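Local structure of DUF2020 domain-containing protein (Corynebacterium diphtheriae, 3V7B) at residues A[5-10]-A[72-77]; A[20-25]-A[59-64]; A[99-104]-A[141-146]. The protein is of unknown function, a single-chain DUF2020 domain probably related in fold to the Mog1p/PsbP group. All blocks are in the same frame, centred on the assembly; numbering follows the deposited sequence. Where two conformers were deposited one is given.

Contact 1: A[5-10]-A[72-77]; sequences VHDSAL and MVRHMP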
loop_
_atom_site.group_PDB
_atom_site.type_symbol
_atom_site.label_atom_id
_atom_site.label_comp_id
_atom_site.label_asym_id
_atom_site.label_seq_id
_atom_site.Cartn_x
_atom_site.Cartn_y
_atom_site.Cartn_z
ATOM N N VAL A 5 4.890 6.526 -20.480
ATOM C CA VAL A 5 5.318 5.498 -19.430
ATOM C C VAL A 5 4.805 5.860 -18.033
ATOM O O VAL A 5 4.864 7.020 -17.610
ATOM C CB VAL A 5 6.879 5.243 -19.414
ATOM C CG1 VAL A 5 7.614 5.864 -18.221
ATOM C CG2 VAL A 5 7.173 3.747 -19.423
ATOM N N HIS A 6 4.300 4.864 -17.323
ATOM C CA HIS A 6 3.772 5.085 -15.973
ATOM C C HIS A 6 4.700 4.547 -14.965
ATOM O O HIS A 6 5.362 3.526 -15.182
ATOM C CB HIS A 6 2.433 4.371 -15.777
ATOM C CG HIS A 6 1.370 4.889 -16.670
ATOM N ND1 HIS A 6 0.839 6.135 -16.510
ATOM C CD2 HIS A 6 0.816 4.357 -17.844
ATOM C CE1 HIS A 6 -0.055 6.364 -17.512
ATOM N NE2 HIS A 6 -0.070 5.273 -18.321
ATOM N N ASP A 7 4.691 5.212 -13.824
ATOM C CA ASP A 7 5.472 4.808 -12.660
ATOM C C ASP A 7 6.972 4.524 -13.007
ATOM O O ASP A 7 7.581 3.599 -12.487
ATOM C CB ASP A 7 4.868 3.566 -12.026
ATOM C CG ASP A 7 3.446 3.731 -11.576
ATOM O OD1 ASP A 7 2.871 4.856 -11.570
ATOM O OD2 ASP A 7 2.915 2.657 -11.136
ATOM N N SER A 8 7.547 5.375 -13.842
ATOM C CA SER A 8 8.955 5.230 -14.273
ATOM C C SER A 8 9.301 3.811 -14.774
ATOM O O SER A 8 10.443 3.332 -14.605
ATOM C CB SER A 8 9.887 5.576 -13.071
ATOM O OG SER A 8 9.543 6.788 -12.416
ATOM N N ALA A 9 8.329 3.142 -15.396
ATOM C CA ALA A 9 8.470 1.798 -15.931
ATOM C C ALA A 9 9.018 0.827 -14.890
ATOM O O ALA A 9 9.698 -0.110 -15.232
ATOM C CB ALA A 9 9.314 1.824 -17.214
ATOM N N LEU A 10 8.738 1.065 -13.599
ATOM C CA LEU A 10 9.227 0.148 -12.565
ATOM C C LEU A 10 8.603 -1.232 -12.728
ATOM O O LEU A 10 7.444 -1.325 -13.126
ATOM C CB LEU A 10 8.939 0.668 -11.137
ATOM C CG LEU A 10 9.853 1.867 -10.721
ATOM C CD1 LEU A 10 9.375 2.518 -9.402
ATOM C CD2 LEU A 10 11.331 1.509 -10.604
HETATM N N MSE A 72 1.135 1.626 -1.585
HETATM C CA MSE A 72 1.629 1.732 -2.937
HETATM C C MSE A 72 0.525 1.631 -3.996
HETATM O O MSE A 72 -0.251 0.670 -4.029
HETATM C CB MSE A 72 2.728 0.711 -3.223
HETATM C CG MSE A 72 3.322 0.832 -4.685
HETATM SE SE MSE A 72 4.793 -0.422 -4.910
HETATM C CE MSE A 72 3.675 -2.037 -4.754
ATOM N N VAL A 73 0.449 2.673 -4.836
ATOM C CA VAL A 73 -0.430 2.772 -5.971
ATOM C C VAL A 73 0.318 2.586 -7.302
ATOM O O VAL A 73 1.274 3.268 -7.595
ATOM C CB VAL A 73 -1.237 4.095 -5.983
ATOM C CG1 VAL A 73 -2.197 4.107 -7.218
ATOM C CG2 VAL A 73 -2.071 4.186 -4.685
ATOM N N ARG A 74 -0.088 1.599 -8.115
ATOM C CA ARG A 74 0.617 1.241 -9.318
ATOM C C ARG A 74 -0.285 1.471 -10.530
ATOM O O ARG A 74 -1.427 1.083 -10.543
ATOM C CB ARG A 74 1.004 -0.216 -9.344
ATOM C CG ARG A 74 2.169 -0.642 -8.510
ATOM C CD ARG A 74 3.349 0.221 -8.476
ATOM N NE ARG A 74 3.929 0.436 -9.827
ATOM C CZ ARG A 74 4.839 -0.310 -10.424
ATOM N NH1 ARG A 74 5.409 -1.302 -9.798
ATOM N NH2 ARG A 74 5.236 -0.006 -11.656
ATOM N N HIS A 75 0.204 2.157 -11.500
ATOM C CA HIS A 75 -0.511 2.219 -12.779
ATOM C C HIS A 75 0.325 1.403 -13.751
ATOM O O HIS A 75 1.429 1.819 -14.213
ATOM C CB HIS A 75 -0.691 3.659 -13.236
ATOM C CG HIS A 75 -1.703 4.435 -12.436
ATOM N ND1 HIS A 75 -1.451 4.882 -11.154
ATOM C CD2 HIS A 75 -2.962 4.916 -12.775
ATOM C CE1 HIS A 75 -2.523 5.544 -10.696
ATOM N NE2 HIS A 75 -3.455 5.571 -11.685
HETATM N N MSE A 76 -0.134 0.204 -14.034
HETATM C CA MSE A 76 0.615 -0.726 -14.909
HETATM C C MSE A 76 0.201 -0.538 -16.385
HETATM O O MSE A 76 -0.851 0.031 -16.676
HETATM C CB MSE A 76 0.418 -2.187 -14.496
HETATM C CG MSE A 76 0.808 -2.509 -13.023
HETATM SE SE MSE A 76 2.615 -1.866 -12.504
HETATM C CE MSE A 76 3.634 -3.286 -13.347
ATOM N N PRO A 77 1.064 -0.971 -17.333
ATOM C CA PRO A 77 0.765 -0.945 -18.802
ATOM C C PRO A 77 -0.383 -1.805 -19.222
ATOM O O PRO A 77 -0.912 -1.617 -20.332
ATOM C CB PRO A 77 2.033 -1.547 -19.438
ATOM C CG PRO A 77 3.088 -1.424 -18.431
ATOM C CD PRO A 77 2.445 -1.461 -17.071
HETATM O O HOH W 1 4.173 1.118 -14.410
HETATM O O HOH W 2 1.031 5.233 -9.650
#

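Contact 2: A[20-25]-A[59-64]; sequences QGREGF and VFWSYP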
loop_
_atom_site.group_PDB
_atom_site.type_symbol
_atom_site.label_atom_id
_atom_site.label_comp_id
_atom_site.label_asym_id
_atom_site.label_seq_id
_atom_site.Cartn_x
_atom_site.Cartn_y
_atom_site.Cartn_z
ATOM N N GLN A 20 14.371 10.115 1.961
ATOM C CA GLN A 20 14.862 10.440 3.303
ATOM C C GLN A 20 14.402 9.482 4.408
ATOM O O GLN A 20 14.691 9.729 5.541
ATOM C CB GLN A 20 14.455 11.875 3.706
ATOM C CG GLN A 20 15.313 12.974 3.110
ATOM C CD GLN A 20 15.065 13.271 1.647
ATOM O OE1 GLN A 20 14.028 13.838 1.287
ATOM N NE2 GLN A 20 16.043 12.934 0.795
ATOM N N GLY A 21 13.697 8.402 4.057
ATOM C CA GLY A 21 13.308 7.409 5.022
ATOM C C GLY A 21 12.536 7.953 6.233
ATOM O O GLY A 21 11.804 8.878 6.134
ATOM N N ARG A 22 12.725 7.298 7.369
ATOM C CA ARG A 22 12.085 7.580 8.672
ATOM C C ARG A 22 12.274 9.006 9.247
ATOM O O ARG A 22 11.514 9.425 10.095
ATOM C CB ARG A 22 12.687 6.560 9.662
ATOM C CG ARG A 22 12.779 7.013 11.091
ATOM C CD ARG A 22 13.877 6.244 11.821
ATOM N NE ARG A 22 13.235 5.765 13.022
ATOM C CZ ARG A 22 12.440 4.715 13.038
ATOM N NH1 ARG A 22 11.862 4.397 14.171
ATOM N NH2 ARG A 22 12.248 3.972 11.934
ATOM N N GLU A 23 13.316 9.715 8.829
ATOM C CA GLU A 23 13.532 11.120 9.229
ATOM C C GLU A 23 12.924 12.059 8.212
ATOM O O GLU A 23 13.299 13.219 8.150
ATOM C CB GLU A 23 15.020 11.456 9.362
ATOM C CG GLU A 23 15.517 11.469 10.795
ATOM C CD GLU A 23 16.004 10.109 11.233
ATOM O OE1 GLU A 23 16.581 9.374 10.392
ATOM O OE2 GLU A 23 15.806 9.771 12.413
ATOM N N GLY A 24 12.010 11.563 7.393
ATOM C CA GLY A 24 11.278 12.445 6.494
ATOM C C GLY A 24 10.056 13.102 7.164
ATOM O O GLY A 24 9.491 12.609 8.198
ATOM N N PHE A 25 9.625 14.189 6.523
ATOM C CA PHE A 25 8.503 14.994 7.007
ATOM C C PHE A 25 7.293 15.028 6.066
ATOM O O PHE A 25 6.213 15.466 6.513
ATOM C CB PHE A 25 8.965 16.466 7.269
ATOM C CG PHE A 25 9.553 17.153 6.049
ATOM C CD1 PHE A 25 10.919 17.486 6.001
ATOM C CD2 PHE A 25 8.759 17.462 4.940
ATOM C CE1 PHE A 25 11.462 18.101 4.866
ATOM C CE2 PHE A 25 9.300 18.084 3.821
ATOM C CZ PHE A 25 10.641 18.408 3.779
ATOM N N VAL A 59 4.965 6.034 2.814
ATOM C CA VAL A 59 5.499 5.112 3.838
ATOM C C VAL A 59 5.510 5.775 5.205
ATOM O O VAL A 59 5.842 6.957 5.318
ATOM C CB VAL A 59 6.906 4.717 3.512
ATOM C CG1 VAL A 59 7.376 3.612 4.502
ATOM C CG2 VAL A 59 6.995 4.213 2.070
ATOM N N PHE A 60 5.085 5.015 6.222
ATOM C CA PHE A 60 4.855 5.557 7.513
ATOM C C PHE A 60 5.619 4.719 8.533
ATOM O O PHE A 60 5.461 3.509 8.628
ATOM C CB PHE A 60 3.374 5.573 7.900
ATOM C CG PHE A 60 2.434 6.172 6.877
ATOM C CD1 PHE A 60 2.111 7.521 6.905
ATOM C CD2 PHE A 60 1.929 5.395 5.830
ATOM C CE1 PHE A 60 1.199 8.062 6.023
ATOM C CE2 PHE A 60 1.093 5.985 4.879
ATOM C CZ PHE A 60 0.729 7.319 4.982
ATOM N N TRP A 61 6.416 5.423 9.322
ATOM C CA TRP A 61 7.269 4.836 10.333
ATOM C C TRP A 61 6.863 5.176 11.741
ATOM O O TRP A 61 6.480 6.299 12.041
ATOM C CB TRP A 61 8.712 5.327 10.172
ATOM C CG TRP A 61 9.464 4.608 9.100
ATOM C CD1 TRP A 61 10.225 3.417 9.195
ATOM C CD2 TRP A 61 9.634 5.083 7.765
ATOM N NE1 TRP A 61 10.803 3.100 7.997
ATOM C CE2 TRP A 61 10.482 4.112 7.080
ATOM C CE3 TRP A 61 9.135 6.183 7.066
ATOM C CZ2 TRP A 61 10.767 4.228 5.754
ATOM C CZ3 TRP A 61 9.483 6.304 5.724
ATOM C CH2 TRP A 61 10.267 5.344 5.097
ATOM N N SER A 62 6.976 4.177 12.611
ATOM C CA SER A 62 6.965 4.359 14.062
ATOM C C SER A 62 8.354 4.014 14.595
ATOM O O SER A 62 9.338 4.141 13.874
ATOM C CB SER A 62 5.932 3.465 14.716
ATOM O OG SER A 62 5.701 3.846 16.083
ATOM N N TYR A 63 8.458 3.535 15.826
ATOM C CA TYR A 63 9.770 3.304 16.381
ATOM C C TYR A 63 10.583 2.144 15.722
ATOM O O TYR A 63 11.813 2.213 15.667
ATOM C CB TYR A 63 9.679 3.112 17.908
ATOM C CG TYR A 63 8.888 1.884 18.333
ATOM C CD1 TYR A 63 9.519 0.614 18.465
ATOM C CD2 TYR A 63 7.523 1.971 18.613
ATOM C CE1 TYR A 63 8.795 -0.521 18.850
ATOM C CE2 TYR A 63 6.807 0.850 18.992
ATOM C CZ TYR A 63 7.452 -0.387 19.105
ATOM O OH TYR A 63 6.730 -1.494 19.446
ATOM N N PRO A 64 9.928 1.084 15.221
ATOM C CA PRO A 64 10.781 0.050 14.577
ATOM C C PRO A 64 11.541 0.533 13.350
ATOM O O PRO A 64 11.206 1.556 12.719
ATOM C CB PRO A 64 9.768 -1.032 14.156
ATOM C CG PRO A 64 8.604 -0.827 15.035
ATOM C CD PRO A 64 8.521 0.666 15.277
#

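Contact 3: A[99-104]-A[141-146]; sequences EEPDGW and MAKEAI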
loop_
_atom_site.group_PDB
_atom_site.type_symbol
_atom_site.label_atom_id
_atom_site.label_comp_id
_atom_site.label_asym_id
_atom_site.label_seq_id
_atom_site.Cartn_x
_atom_site.Cartn_y
_atom_site.Cartn_z
ATOM N N GLU A 99 -12.091 -8.317 -2.022
ATOM C CA GLU A 99 -12.948 -7.840 -3.114
ATOM C C GLU A 99 -13.583 -6.506 -2.808
ATOM O O GLU A 99 -14.679 -6.239 -3.297
ATOM C CB GLU A 99 -14.048 -8.856 -3.403
ATOM C CG GLU A 99 -13.532 -10.225 -3.826
ATOM C CD GLU A 99 -12.843 -10.246 -5.191
ATOM O OE1 GLU A 99 -13.450 -9.706 -6.169
ATOM O OE2 GLU A 99 -11.700 -10.820 -5.276
ATOM N N GLU A 100 -12.926 -5.687 -2.008
ATOM C CA GLU A 100 -13.473 -4.374 -1.660
ATOM C C GLU A 100 -12.365 -3.312 -1.959
ATOM O O GLU A 100 -11.136 -3.601 -1.945
ATOM C CB GLU A 100 -14.055 -4.359 -0.204
ATOM C CG GLU A 100 -15.179 -5.395 0.030
ATOM C CD GLU A 100 -15.919 -5.371 1.403
ATOM O OE1 GLU A 100 -16.953 -6.138 1.551
ATOM O OE2 GLU A 100 -15.513 -4.628 2.344
ATOM N N PRO A 101 -12.764 -2.099 -2.316
ATOM C CA PRO A 101 -14.120 -1.656 -2.637
ATOM C C PRO A 101 -14.671 -2.273 -3.940
ATOM O O PRO A 101 -13.958 -2.918 -4.734
ATOM C CB PRO A 101 -13.976 -0.124 -2.729
ATOM C CG PRO A 101 -12.543 0.148 -2.974
ATOM C CD PRO A 101 -11.748 -1.048 -2.574
ATOM N N ASP A 102 -15.958 -2.076 -4.183
ATOM C CA ASP A 102 -16.574 -2.746 -5.300
ATOM C C ASP A 102 -15.844 -2.452 -6.639
ATOM O O ASP A 102 -15.454 -1.336 -6.943
ATOM C CB ASP A 102 -18.090 -2.503 -5.282
ATOM C CG ASP A 102 -18.807 -3.397 -4.237
ATOM O OD1 ASP A 102 -18.167 -3.801 -3.248
ATOM O OD2 ASP A 102 -19.999 -3.724 -4.414
ATOM N N GLY A 103 -15.578 -3.524 -7.385
ATOM C CA GLY A 103 -14.891 -3.431 -8.656
ATOM C C GLY A 103 -13.422 -3.810 -8.536
ATOM O O GLY A 103 -12.796 -3.972 -9.561
ATOM N N TRP A 104 -12.919 -4.010 -7.305
ATOM C CA TRP A 104 -11.505 -4.345 -7.043
ATOM C C TRP A 104 -11.421 -5.809 -6.674
ATOM O O TRP A 104 -12.349 -6.358 -6.045
ATOM C CB TRP A 104 -10.903 -3.497 -5.928
ATOM C CG TRP A 104 -10.844 -2.027 -6.302
ATOM C CD1 TRP A 104 -11.906 -1.100 -6.344
ATOM C CD2 TRP A 104 -9.684 -1.295 -6.771
ATOM N NE1 TRP A 104 -11.477 0.110 -6.799
ATOM C CE2 TRP A 104 -10.136 0.058 -7.056
ATOM C CE3 TRP A 104 -8.355 -1.619 -6.993
ATOM C CZ2 TRP A 104 -9.289 1.004 -7.517
ATOM C CZ3 TRP A 104 -7.518 -0.642 -7.437
ATOM C CH2 TRP A 104 -7.976 0.643 -7.699
HETATM N N MSE A 141 -6.986 1.159 5.233
HETATM C CA MSE A 141 -6.075 2.060 4.566
HETATM C C MSE A 141 -6.194 1.999 3.033
HETATM O O MSE A 141 -6.171 3.020 2.374
HETATM C CB MSE A 141 -4.627 1.795 5.085
HETATM C CG MSE A 141 -4.423 2.251 6.491
HETATM SE SE MSE A 141 -2.573 2.110 7.121
HETATM C CE MSE A 141 -2.437 0.203 7.429
ATOM N N ALA A 142 -6.270 0.799 2.467
ATOM C CA ALA A 142 -6.426 0.679 1.009
ATOM C C ALA A 142 -7.693 1.333 0.544
ATOM O O ALA A 142 -7.699 2.076 -0.459
ATOM C CB ALA A 142 -6.407 -0.752 0.557
ATOM N N LYS A 143 -8.794 1.050 1.212
ATOM C CA LYS A 143 -10.078 1.655 0.872
ATOM C C LYS A 143 -10.064 3.168 0.945
ATOM O O LYS A 143 -10.586 3.837 0.068
ATOM C CB LYS A 143 -11.169 1.084 1.765
ATOM C CG LYS A 143 -11.444 -0.372 1.441
ATOM C CD LYS A 143 -12.523 -0.960 2.375
ATOM C CE LYS A 143 -13.913 -0.709 1.815
ATOM N NZ LYS A 143 -14.597 0.374 2.557
ATOM N N GLU A 144 -9.415 3.700 1.970
ATOM C CA GLU A 144 -9.329 5.126 2.146
ATOM C C GLU A 144 -8.507 5.775 1.072
ATOM O O GLU A 144 -8.928 6.813 0.519
ATOM C CB GLU A 144 -8.762 5.460 3.521
ATOM C CG GLU A 144 -8.639 6.949 3.875
ATOM C CD GLU A 144 -9.931 7.762 3.722
ATOM O OE1 GLU A 144 -11.041 7.194 3.769
ATOM O OE2 GLU A 144 -9.804 9.000 3.521
ATOM N N ALA A 145 -7.377 5.159 0.713
ATOM C CA ALA A 145 -6.520 5.699 -0.368
ATOM C C ALA A 145 -7.301 5.696 -1.669
ATOM O O ALA A 145 -7.343 6.712 -2.384
ATOM C CB ALA A 145 -5.200 4.858 -0.501
ATOM N N ILE A 146 -7.958 4.572 -1.977
ATOM C CA ILE A 146 -8.754 4.487 -3.175
ATOM C C ILE A 146 -9.853 5.577 -3.215
ATOM O O ILE A 146 -10.058 6.181 -4.250
ATOM C CB ILE A 146 -9.344 3.075 -3.351
ATOM C CG1 ILE A 146 -8.206 2.065 -3.722
ATOM C CG2 ILE A 146 -10.485 3.123 -4.411
ATOM C CD1 ILE A 146 -8.599 0.579 -3.590
#

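Contact 1: A[5-10]-A[72-77]
Asp7 reaches from the N-terminal arm onto the end of strand 69-75, where Arg74 and His75 receive it. The strand is an inner member of an antiparallel sheet, in a domain consistent with the Mog1p/PsbP fold. A left-handed turn presents the carboxylate: Asp7, Ser8 and Ala9 all have positive phi, and backbone bonds from Ala9 N to His6 O and from Leu10 N to Asp7 O close the coil.

The charged contact converges on one oxygen. Arg74 NE meets Asp7 OD2 at 2.8 Å in a nearly straight salt bridge (175°), on the anti side of the carboxylate and within the guanidinium plane. His75 N bonds to the same Asp7 OD2 at 2.8 Å from the syn side and across the opposite face, so two donors grip it and limit rotation of the carboxylate. Bends at chi2 (-41°) and chi3 (-59°) curl the Arg74 chain round to face the arm. There Arg74 NH2 bonds to Leu10 O at 3.0 Å, approaching from above the carbonyl plane, while NH1 serves Pro11 O.

Two waters add further links. One molecule donates to both His6 O and His75 O; another donates to Asp7 OD1 and Val73 O and lies 2.9 Å from His75 ND1. Asp7 OD1 also takes the backbone N of Asp54, whose OD2 is hydrogen-bonded to His6 ND1.

Van der Waals contact is more modest. His6 CB rests 3.2 Å from His75 O, and the two histidine CB atoms are 4.1 Å apart. Selenomethionine Met76, just past the end of the same strand, backs the guanidinium that binds Asp7, its SE 3.3 Å above the Arg74 plane and offset toward the rim.

Contact 2: A[20-25]-A[59-64]
Arg22 and Trp61 dominate this contact, with Gly21 filling in beside them. The backbone of Gly21 and Arg22 lies flat over one face of the indole, at the point where strand 57-61 runs out. Gly21 C sits above the six-membered part, with Gly21 O 3.5 Å from Trp61 CZ3. Further along, Arg22 CB stands over the five-membered ring in a CH-pi contact, 3.9 Å from its centroid and only 12° off the normal. Val59 CG1, from the same strand, presses on the opposite face, so the indole is sandwiched.

From there the arginine chain leaves the ring. CG is anti to the backbone N (chi1 150°), and a bend at chi3 carries the guanidinium out past Trp61 CD1 and onto the carbonyls of the following loop, its plane steeply inclined to the indole. Arg22 NH2 donates to Pro64 O at 2.7 Å, tilted 33° from the carbonyl plane, and passes 3.5 Å from Trp61 CD1. Arg22 NH1 makes a weak bond to the same Pro64 O.

Gly21 O also accepts from Gly24 N, closing the tight turn around Arg22, and Gly24 pairs through its backbone with Gln47 of edge strand 46-50. That pairing, the disulfide Cys28-Cys58 and this contact all tie the loop before helix 33-40 to the first two strands of the antiparallel sheet, laying it over the end of strand 57-61.

Contact 3: A[99-104]-A[141-146]
A type II beta turn, Pro101 to Trp104, leads into strand 105-111 and packs against the C-terminal helix 135-149. Ile146 faces it from the helix and supplies most of the helical surface. Its CD1 methyl is centred over the six-membered ring of Trp104, a CH-pi contact 3.8 Å from the centroid and 9° off the normal. With chi1 at -71° and chi2 at 166°, the CG1-CD1 arm extends straight out to the indole, while Ile146 CG2 lies beside it, 3.9 Å from Trp104 CZ2.

The same methyl also meets the proline at the start of the turn, Ile146 CD1 lying 3.7 Å from Pro101 CD. A cis peptide precedes Pro101. Lys143, one helical turn before Ile146, adds the aliphatic part of its chain, with CG 4.1 Å from Pro101 CD in one of two conformers. No hydrogen bond joins the two segments; the close contacts join carbons, and the charges of Glu100 and Lys143 stay apart.

Within the turn, Trp104 N bonds to Pro101 O at 3.0 Å, and Gly103 takes the positive phi expected at the third position of a type II turn. Glu100 O accepts from the Tyr117 hydroxyl, tying the approach to the turn to strand 114-121. The indole also touches Val119 of that strand and Val126 of strand 124-130. Ile146 rests on the same two valines, so both side chains lie between the helix and the sheet.

In the fold
Contacts 1 and 2 fasten two parts of the long N-terminal region to neighbouring strands, 69-75 and 57-61, of one antiparallel sheet. Their centres are 23 Å apart and their nearest atoms about 7 Å. In sequence, contact 2 falls entirely between the two segments of contact 1. Contact 3 follows later in the chain and joins the loop between strands 96-98 and 105-111 to the C-terminal helix. Its centre lies 18 Å from that of contact 1 and 25 Å from that of contact 2, on the other side of the chain's centre from the latter. None of the three touches another, and with the function unknown none can be assigned to a site.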